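Side-chain contact in 2-methyl-aconitate isomerase (Shewanella oneidensis, PDB 5K87), which catalyses the cis-trans isomerisation of 2-methyl-aconitate in the 2-methylcitrate cycle, by which propionate is broken down: residues T257-G262 and S277-P282. The protein carries 1 engineered substitution. Numbering follows the deposited sequence. Where two conformers were deposited one is given.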
ATOM      1  N   THR A 257      25.685  -5.209   0.246  0.78 16.10           N
ATOM      2  CA  THR A 257      27.064  -5.497   0.639  0.78 16.81           C
ATOM      3  C   THR A 257      27.872  -4.206   0.772  0.78 15.61           C
ATOM      4  O   THR A 257      28.643  -4.046   1.714  0.78 16.77           O
ATOM      5  CB  THR A 257      27.756  -6.471  -0.340  0.78 17.93           C
ATOM      6  OG1 THR A 257      26.992  -7.682  -0.431  0.78 20.31           O
ATOM      7  CG2 THR A 257      29.157  -6.802   0.154  0.78 19.92           C
ATOM      8  N   ILE A 258      27.677  -3.278  -0.159  1.00 13.89           N
ATOM      9  CA  ILE A 258      28.357  -1.994  -0.095  1.00 15.10           C
ATOM     10  C   ILE A 258      27.903  -1.215   1.147  1.00 14.67           C
ATOM     11  O   ILE A 258      28.726  -0.635   1.858  1.00 14.42           O
ATOM     12  CB  ILE A 258      28.150  -1.166  -1.370  1.00 14.23           C
ATOM     13  CG1 ILE A 258      28.699  -1.921  -2.587  1.00 17.05           C
ATOM     14  CG2 ILE A 258      28.860   0.163  -1.232  1.00 17.63           C
ATOM     15  CD1 ILE A 258      28.284  -1.331  -3.923  1.00 17.80           C
ATOM     16  N   ARG A 259      26.595  -1.226   1.414  1.00 13.60           N
ATOM     17  CA  ARG A 259      26.046  -0.551   2.588  1.00 14.28           C
ATOM     18  C   ARG A 259      26.655  -1.110   3.880  1.00 14.18           C
ATOM     19  O   ARG A 259      27.019  -0.358   4.780  1.00 13.71           O
ATOM     20  CB  ARG A 259      24.518  -0.664   2.618  1.00 13.42           C
ATOM     21  CG  ARG A 259      23.846   0.252   3.640  1.00 13.46           C
ATOM     22  CD  ARG A 259      22.350  -0.063   3.791  1.00 12.61           C
ATOM     23  NE  ARG A 259      22.154  -1.328   4.485  1.00 13.35           N
ATOM     24  CZ  ARG A 259      22.076  -1.457   5.804  1.00 13.26           C
ATOM     25  NH1 ARG A 259      22.120  -0.403   6.612  1.00 13.84           N
ATOM     26  NH2 ARG A 259      21.936  -2.665   6.322  1.00 14.12           N
ATOM     27  N   ALA A 260      26.770  -2.433   3.961  1.00 14.19           N
ATOM     28  CA  ALA A 260      27.359  -3.080   5.131  1.00 13.97           C
ATOM     29  C   ALA A 260      28.810  -2.657   5.330  1.00 15.36           C
ATOM     30  O   ALA A 260      29.231  -2.338   6.438  1.00 15.13           O
ATOM     31  CB  ALA A 260      27.268  -4.582   4.992  1.00 14.63           C
ATOM     32  N   HIS A 261      29.578  -2.656   4.246  1.00 14.78           N
ATOM     33  CA  HIS A 261      30.973  -2.256   4.339  1.00 16.10           C
ATOM     34  C   HIS A 261      31.116  -0.783   4.695  1.00 16.76           C
ATOM     35  O   HIS A 261      32.023  -0.403   5.438  1.00 17.21           O
ATOM     36  CB  HIS A 261      31.726  -2.623   3.062  1.00 17.27           C
ATOM     37  CG  HIS A 261      32.115  -4.065   3.010  1.00 18.22           C
ATOM     38  ND1 HIS A 261      31.251  -5.056   2.594  1.00 21.53           N
ATOM     39  CD2 HIS A 261      33.258  -4.691   3.375  1.00 25.66           C
ATOM     40  CE1 HIS A 261      31.856  -6.227   2.679  1.00 23.42           C
ATOM     41  NE2 HIS A 261      33.075  -6.032   3.149  1.00 26.23           N
ATOM     42  N   GLY A 262      30.204   0.048   4.200  1.00 17.15           N
ATOM     43  CA  GLY A 262      30.192   1.449   4.572  1.00 15.73           C
ATOM     44  C   GLY A 262      29.875   1.627   6.044  1.00 16.07           C
ATOM     45  O   GLY A 262      30.491   2.442   6.731  1.00 16.83           O
ATOM     46  N   SER A 277      20.768  -7.130  10.657  0.66 17.26           N
ATOM     47  CA  SER A 277      19.747  -6.716  11.603  0.66 17.59           C
ATOM     48  C   SER A 277      19.585  -5.199  11.630  0.66 18.67           C
ATOM     49  O   SER A 277      18.529  -4.693  12.012  0.66 22.81           O
ATOM     50  CB  SER A 277      20.051  -7.263  13.004  0.66 19.10           C
ATOM     51  OG  SER A 277      19.851  -8.673  13.052  0.66 17.13           O
ATOM     52  N   ARG A 278      20.626  -4.484  11.208  1.00 15.98           N
ATOM     53  CA  ARG A 278      20.632  -3.023  11.230  1.00 17.47           C
ATOM     54  C   ARG A 278      20.370  -2.513   9.811  1.00 14.90           C
ATOM     55  O   ARG A 278      21.290  -2.083   9.114  1.00 15.71           O
ATOM     56  CB  ARG A 278      21.988  -2.528  11.742  1.00 20.47           C
ATOM     57  CG  ARG A 278      22.068  -1.037  12.035  1.00 22.94           C
ATOM     58  CD  ARG A 278      23.516  -0.567  12.114  1.00 26.79           C
ATOM     59  NE  ARG A 278      23.614   0.853  12.439  1.00 29.86           N
ATOM     60  CZ  ARG A 278      23.928   1.320  13.644  1.00 37.10           C
ATOM     61  NH1 ARG A 278      23.987   2.627  13.857  1.00 38.15           N
ATOM     62  NH2 ARG A 278      24.189   0.477  14.633  1.00 36.83           N
ATOM     63  N   GLN A 279      19.110  -2.562   9.396  1.00 15.84           N
ATOM     64  CA  GLN A 279      18.735  -2.271   8.014  0.66 14.72           C
ATOM     65  C   GLN A 279      18.440  -0.800   7.746  1.00 15.10           C
ATOM     66  O   GLN A 279      18.548  -0.332   6.618  1.00 14.56           O
ATOM     67  CB  GLN A 279      17.517  -3.107   7.611  0.66 14.84           C
ATOM     68  CG  GLN A 279      17.817  -4.588   7.407  0.66 16.83           C
ATOM     69  CD  GLN A 279      18.608  -4.859   6.141  0.66 18.85           C
ATOM     70  OE1 GLN A 279      18.154  -4.565   5.032  0.66 20.24           O
ATOM     71  NE2 GLN A 279      19.802  -5.417   6.301  0.66 18.00           N
ATOM     72  N   HIS A 280      18.054  -0.077   8.785  1.00 14.66           N
ATOM     73  CA  HIS A 280      17.521   1.277   8.644  1.00 15.94           C
ATOM     74  C   HIS A 280      18.619   2.319   8.516  1.00 16.58           C
ATOM     75  O   HIS A 280      18.481   3.290   7.785  1.00 16.08           O
ATOM     76  CB  HIS A 280      16.632   1.526   9.863  1.00 17.26           C
ATOM     77  CG  HIS A 280      15.897   2.829   9.879  1.00 15.32           C
ATOM     78  ND1 HIS A 280      15.442   3.484   8.749  1.00 17.02           N
ATOM     79  CD2 HIS A 280      15.472   3.566  10.932  1.00 15.31           C
ATOM     80  CE1 HIS A 280      14.803   4.584   9.111  1.00 16.53           C
ATOM     81  NE2 HIS A 280      14.806   4.654  10.431  1.00 16.68           N
ATOM     82  N   THR A 281      19.724   2.104   9.209  1.00 15.70           N
ATOM     83  CA  THR A 281      20.856   3.011   9.119  1.00 16.07           C
ATOM     84  C   THR A 281      22.132   2.185   8.999  1.00 17.16           C
ATOM     85  O   THR A 281      22.210   1.087   9.554  1.00 18.27           O
ATOM     86  CB  THR A 281      20.927   3.937  10.362  1.00 20.38           C
ATOM     87  OG1 THR A 281      20.932   3.141  11.554  1.00 27.95           O
ATOM     88  CG2 THR A 281      19.734   4.869  10.421  1.00 20.50           C
ATOM     89  N   PRO A 282      23.124   2.669   8.240  1.00 14.62           N
ATOM     90  CA  PRO A 282      23.087   3.873   7.407  1.00 15.42           C
ATOM     91  C   PRO A 282      22.277   3.635   6.141  1.00 14.86           C
ATOM     92  O   PRO A 282      21.989   2.486   5.783  1.00 15.28           O
ATOM     93  CB  PRO A 282      24.557   4.065   7.030  1.00 15.71           C
ATOM     94  CG  PRO A 282      25.095   2.655   6.969  1.00 15.96           C
ATOM     95  CD  PRO A 282      24.413   1.963   8.123  1.00 16.78           C
TER
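Arg259 reaches from its helix into the bend formed by residues 278-282 and spends its guanidinium on main-chain carbonyls. Arg259 NH1 and NH2 take Arg278 O between them end-on, at 3.1 Å from NH1 and 2.9 Å from NH2; the NH1 bond lies in the carbonyl plane, whereas NH2 is tilted out of that plane. Arg259 NH1 also gives a straighter bond (N-H...O 165°) to a lone pair of Pro282 O, 3.0 Å away. Both acceptors sit at the edge of the guanidinium, near its plane, which fixes the rotation of the group, while Gln279 O lies over one face, offset toward the rim. Arginine suits the place because its several N-H groups can serve carbonyls that an irregular chain turns toward one point.

CG of Arg259 is anti to the backbone N (chi1 -168°); the chain is extended through chi2 and bends at chi3, which carries the aliphatic part out past Pro282 O, with Arg259 CD 3.3 Å from it. Pro282 CD comes within 3.6 Å of Arg259 NH1; proline readily tolerates the cis peptide bond before it and has no N-H to satisfy.

In the second shell, Glu256 forms a salt bridge with Arg259 NE through OE1 and accepts from Gln279 NE2 through OE2. Gln279 NE2 also bonds Ala275 O, which places the amide across the arginine, its plane 70° from the guanidinium; glutamine serves both acceptors without adding charge. The carboxylate probably balances the buried charge.

This buried arginine pins a loop's main chain to helix 249-266 near the substrate site: the Thr281 side chain is about 9 Å from the bound malonate, and substrate-binding Lys283, bonded to His280 ND1, opens strand 283-288. The helix packs on that strand through Ile258 and Arg259, which touch Ile284, and on strand 205-209 through Thr257, Ile258 and His261; His280 reaches over to strand 89-96.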